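Cleavage and polyadenylation specificity factor 100 KD subunit (Methanosarcina mazei, PDB 2XR1) probably terminates archaeal transcription by cutting nascent RNA as it leaves RNA polymerase, working as a zinc-dependent endonuclease and 5'-3' exonuclease. Local coordinates at residues 328-340 with 348-360. Sequence-based numbering, arbitrary orientation.
Sequences HNAGHILGSAISH and HNVVFTGDYKYEK. With ZN (zinc ion), chain E; ZN (zinc ion), chain F.
A chi1 of 174° swings the His332 imidazole away from its backbone N and alongside Asp355, whose CG stands beside its backbone N (chi1 -67°); both side chains end on one zinc ion, bound by His332 NE2 at 2.2 Å. A carboxylate oxygen can bind two cations and probably helps offset their charge, so Asp355 OD2 bridges this zinc (2.3 Å) and the second (2.1 Å). Asp355 CB sits over the centre of the His332 ring in a CH-pi contact, the carboxylate nearly perpendicular to the imidazole. With NE2 on the zinc and ND1 hydrogen-bonded to Gly582 O, the ring is held at both nitrogens, fixing its rotation; His332 N donates to Ser336 OG (2.9 Å). Gly331 takes a positive phi, easy for glycine; beside it Lys357 N donates to Ala330 O (2.9 Å). Ser339 and Phe352 form an antiparallel hydrogen-bonded pair, and beta-branched Ile338 and Val351, suited to extended strands, meet through methyls CG2 and CG1 at 3.7 Å. His245 and His247 complete one site, Asp249, His250 and His607 the other. Strands 337-343 and 348-352 form a hairpin in a metallo-beta-lactamase sheet, between strands 323-329 and 376-380, with helix 586-594 packing against Ile338 and Tyr356.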
# COMPACT_ATOMS: atom_id res chain seq x y z
N HIS B 328 -25.29 7.94 6.15
CA HIS B 328 -26.65 7.42 6.27
C HIS B 328 -26.77 6.65 7.58
O HIS B 328 -25.79 6.21 8.14
CB HIS B 328 -27.00 6.48 5.13
CG HIS B 328 -26.91 7.08 3.76
ND1 HIS B 328 -28.03 7.52 3.06
CD2 HIS B 328 -25.87 7.21 2.90
CE1 HIS B 328 -27.66 7.94 1.86
NE2 HIS B 328 -26.36 7.76 1.74
N ASN B 329 -28.00 6.43 8.05
CA ASN B 329 -28.21 5.73 9.29
C ASN B 329 -27.62 4.31 9.29
O ASN B 329 -27.84 3.55 8.38
CB ASN B 329 -29.68 5.65 9.61
CG ASN B 329 -29.94 4.95 10.95
OD1 ASN B 329 -29.70 5.52 12.00
ND2 ASN B 329 -30.44 3.71 10.91
N ALA B 330 -26.88 3.96 10.33
CA ALA B 330 -26.28 2.61 10.40
C ALA B 330 -27.06 1.71 11.34
O ALA B 330 -26.95 0.51 11.24
CB ALA B 330 -24.83 2.66 10.83
N GLY B 331 -27.79 2.30 12.29
CA GLY B 331 -28.57 1.54 13.25
C GLY B 331 -27.78 0.92 14.39
O GLY B 331 -28.32 0.11 15.13
N HIS B 332 -26.52 1.31 14.58
CA HIS B 332 -25.64 0.63 15.53
C HIS B 332 -25.67 1.37 16.87
O HIS B 332 -26.03 0.80 17.87
CB HIS B 332 -24.24 0.59 14.92
CG HIS B 332 -23.17 0.05 15.82
ND1 HIS B 332 -23.18 -1.24 16.30
CD2 HIS B 332 -22.01 0.60 16.25
CE1 HIS B 332 -22.08 -1.45 17.00
NE2 HIS B 332 -21.35 -0.35 16.98
N ILE B 333 -25.26 2.63 16.89
CA ILE B 333 -25.37 3.46 18.07
C ILE B 333 -25.75 4.84 17.61
O ILE B 333 -25.75 5.09 16.42
CB ILE B 333 -24.09 3.54 18.92
CG1 ILE B 333 -22.93 4.16 18.16
CG2 ILE B 333 -23.74 2.24 19.45
CD1 ILE B 333 -21.67 4.49 19.07
N LEU B 334 -26.08 5.69 18.57
CA LEU B 334 -26.49 7.04 18.31
C LEU B 334 -25.52 7.69 17.42
O LEU B 334 -24.40 7.92 17.81
CB LEU B 334 -26.58 7.84 19.63
CG LEU B 334 -27.11 9.28 19.54
CD1 LEU B 334 -28.55 9.34 19.02
CD2 LEU B 334 -26.95 9.95 20.89
N GLY B 335 -25.95 8.01 16.21
CA GLY B 335 -25.14 8.80 15.28
C GLY B 335 -24.31 7.96 14.37
O GLY B 335 -23.57 8.51 13.57
N SER B 336 -24.41 6.64 14.48
CA SER B 336 -23.60 5.72 13.65
C SER B 336 -23.93 5.91 12.19
O SER B 336 -25.08 6.09 11.80
CB SER B 336 -23.79 4.25 14.05
OG SER B 336 -25.11 3.71 13.79
N ALA B 337 -22.93 5.90 11.36
CA ALA B 337 -23.17 6.21 9.96
C ALA B 337 -22.63 5.13 9.08
O ALA B 337 -21.75 4.39 9.43
CB ALA B 337 -22.59 7.56 9.58
N ILE B 338 -23.26 5.02 7.95
CA ILE B 338 -22.78 4.29 6.81
C ILE B 338 -22.21 5.38 5.89
O ILE B 338 -22.80 6.40 5.66
CB ILE B 338 -23.97 3.54 6.14
CG1 ILE B 338 -24.29 2.29 6.96
CG2 ILE B 338 -23.61 3.18 4.73
CD1 ILE B 338 -25.52 1.68 6.56
N SER B 339 -21.05 5.14 5.35
CA SER B 339 -20.35 6.17 4.63
C SER B 339 -20.33 5.86 3.16
O SER B 339 -19.74 4.89 2.76
CB SER B 339 -18.97 6.26 5.21
OG SER B 339 -19.14 6.61 6.59
N HIS B 340 -21.02 6.67 2.38
CA HIS B 340 -21.00 6.54 0.94
C HIS B 340 -20.04 7.57 0.29
O HIS B 340 -20.17 8.78 0.52
CB HIS B 340 -22.43 6.72 0.42
CG HIS B 340 -22.57 6.61 -1.06
ND1 HIS B 340 -22.37 7.68 -1.90
CD2 HIS B 340 -22.89 5.56 -1.85
CE1 HIS B 340 -22.54 7.28 -3.15
NE2 HIS B 340 -22.85 6.00 -3.15
N HIS B 348 -16.70 5.91 -9.61
CA HIS B 348 -16.90 4.79 -8.76
C HIS B 348 -17.61 5.23 -7.50
O HIS B 348 -17.58 6.40 -7.11
CB HIS B 348 -15.53 4.19 -8.42
CG HIS B 348 -15.60 2.78 -7.91
ND1 HIS B 348 -15.60 1.68 -8.75
CD2 HIS B 348 -15.65 2.28 -6.65
CE1 HIS B 348 -15.67 0.58 -8.03
NE2 HIS B 348 -15.69 0.91 -6.76
N ASN B 349 -18.30 4.29 -6.87
CA ASN B 349 -18.99 4.57 -5.63
C ASN B 349 -18.69 3.44 -4.68
O ASN B 349 -18.95 2.27 -5.03
CB ASN B 349 -20.51 4.65 -5.80
CG ASN B 349 -20.93 5.77 -6.68
OD1 ASN B 349 -21.35 6.84 -6.19
ND2 ASN B 349 -20.88 5.53 -7.97
N VAL B 350 -18.18 3.77 -3.49
CA VAL B 350 -17.82 2.76 -2.53
C VAL B 350 -18.50 3.08 -1.21
O VAL B 350 -18.53 4.22 -0.80
CB VAL B 350 -16.27 2.63 -2.34
CG1 VAL B 350 -15.65 3.95 -2.24
CG2 VAL B 350 -15.95 1.88 -1.07
N VAL B 351 -19.05 2.06 -0.56
CA VAL B 351 -19.65 2.20 0.75
C VAL B 351 -18.88 1.49 1.84
O VAL B 351 -18.56 0.33 1.74
CB VAL B 351 -21.06 1.65 0.75
CG1 VAL B 351 -21.55 1.53 2.13
CG2 VAL B 351 -21.99 2.58 -0.08
N PHE B 352 -18.54 2.23 2.89
CA PHE B 352 -17.96 1.63 4.05
C PHE B 352 -19.08 1.58 5.02
O PHE B 352 -19.62 2.61 5.32
CB PHE B 352 -16.89 2.53 4.64
CG PHE B 352 -15.58 2.44 3.93
CD1 PHE B 352 -15.39 3.08 2.72
CD2 PHE B 352 -14.51 1.73 4.50
CE1 PHE B 352 -14.17 3.00 2.04
CE2 PHE B 352 -13.30 1.65 3.84
CZ PHE B 352 -13.12 2.30 2.60
N THR B 353 -19.41 0.42 5.56
CA THR B 353 -20.60 0.31 6.40
C THR B 353 -20.32 0.77 7.79
O THR B 353 -21.24 1.21 8.48
CB THR B 353 -21.15 -1.14 6.51
OG1 THR B 353 -20.14 -1.96 7.08
CG2 THR B 353 -21.53 -1.72 5.15
N GLY B 354 -19.08 0.69 8.25
CA GLY B 354 -18.80 0.81 9.70
C GLY B 354 -19.54 -0.35 10.36
O GLY B 354 -19.82 -1.37 9.70
N ASP B 355 -19.87 -0.19 11.64
CA ASP B 355 -20.67 -1.14 12.37
C ASP B 355 -22.14 -0.79 12.07
O ASP B 355 -22.48 0.40 12.01
CB ASP B 355 -20.36 -1.06 13.86
CG ASP B 355 -18.91 -1.53 14.23
OD1 ASP B 355 -18.23 -1.99 13.27
OD2 ASP B 355 -18.47 -1.43 15.44
N TYR B 356 -22.99 -1.78 11.83
CA TYR B 356 -24.36 -1.52 11.51
C TYR B 356 -25.29 -2.60 11.96
O TYR B 356 -24.86 -3.72 12.20
CB TYR B 356 -24.53 -1.35 10.02
CG TYR B 356 -24.26 -2.54 9.16
CD1 TYR B 356 -22.97 -2.80 8.68
CD2 TYR B 356 -25.30 -3.37 8.74
CE1 TYR B 356 -22.74 -3.89 7.85
CE2 TYR B 356 -25.10 -4.44 7.90
CZ TYR B 356 -23.81 -4.72 7.46
OH TYR B 356 -23.59 -5.78 6.62
N LYS B 357 -26.59 -2.27 12.04
CA LYS B 357 -27.63 -3.24 12.32
C LYS B 357 -28.81 -3.08 11.38
O LYS B 357 -29.58 -2.12 11.47
CB LYS B 357 -28.10 -3.14 13.77
CG LYS B 357 -29.06 -4.26 14.16
CD LYS B 357 -28.92 -4.68 15.64
CE LYS B 357 -29.91 -5.77 16.10
NZ LYS B 357 -29.52 -7.15 15.71
N TYR B 358 -28.97 -4.07 10.51
CA TYR B 358 -30.05 -4.10 9.54
C TYR B 358 -31.30 -4.62 10.15
O TYR B 358 -31.75 -5.67 9.78
CB TYR B 358 -29.63 -4.97 8.35
CG TYR B 358 -30.51 -4.85 7.13
CD1 TYR B 358 -30.98 -3.62 6.70
CD2 TYR B 358 -30.83 -5.97 6.37
CE1 TYR B 358 -31.77 -3.51 5.60
CE2 TYR B 358 -31.61 -5.87 5.24
CZ TYR B 358 -32.08 -4.63 4.87
OH TYR B 358 -32.85 -4.47 3.77
N GLU B 359 -31.85 -3.89 11.09
CA GLU B 359 -33.06 -4.30 11.79
C GLU B 359 -33.53 -3.14 12.61
O GLU B 359 -32.73 -2.41 13.09
CB GLU B 359 -32.81 -5.48 12.71
CG GLU B 359 -34.11 -5.96 13.40
CD GLU B 359 -33.84 -6.88 14.61
OE1 GLU B 359 -32.66 -7.28 14.83
OE2 GLU B 359 -34.83 -7.23 15.33
N LYS B 360 -34.83 -2.93 12.73
CA LYS B 360 -35.35 -1.84 13.56
C LYS B 360 -35.22 -2.25 15.01
O LYS B 360 -35.64 -3.33 15.37
CB LYS B 360 -36.83 -1.55 13.26
CG LYS B 360 -37.27 -0.10 13.62
CD LYS B 360 -38.51 -0.07 14.57
CE LYS B 360 -39.37 1.17 14.36
NZ LYS B 360 -40.77 0.91 14.78
ZN ZN E . -19.14 -0.16 17.28
ZN ZN F . -16.53 -1.73 16.19
O HOH W 1 -21.17 2.63 11.58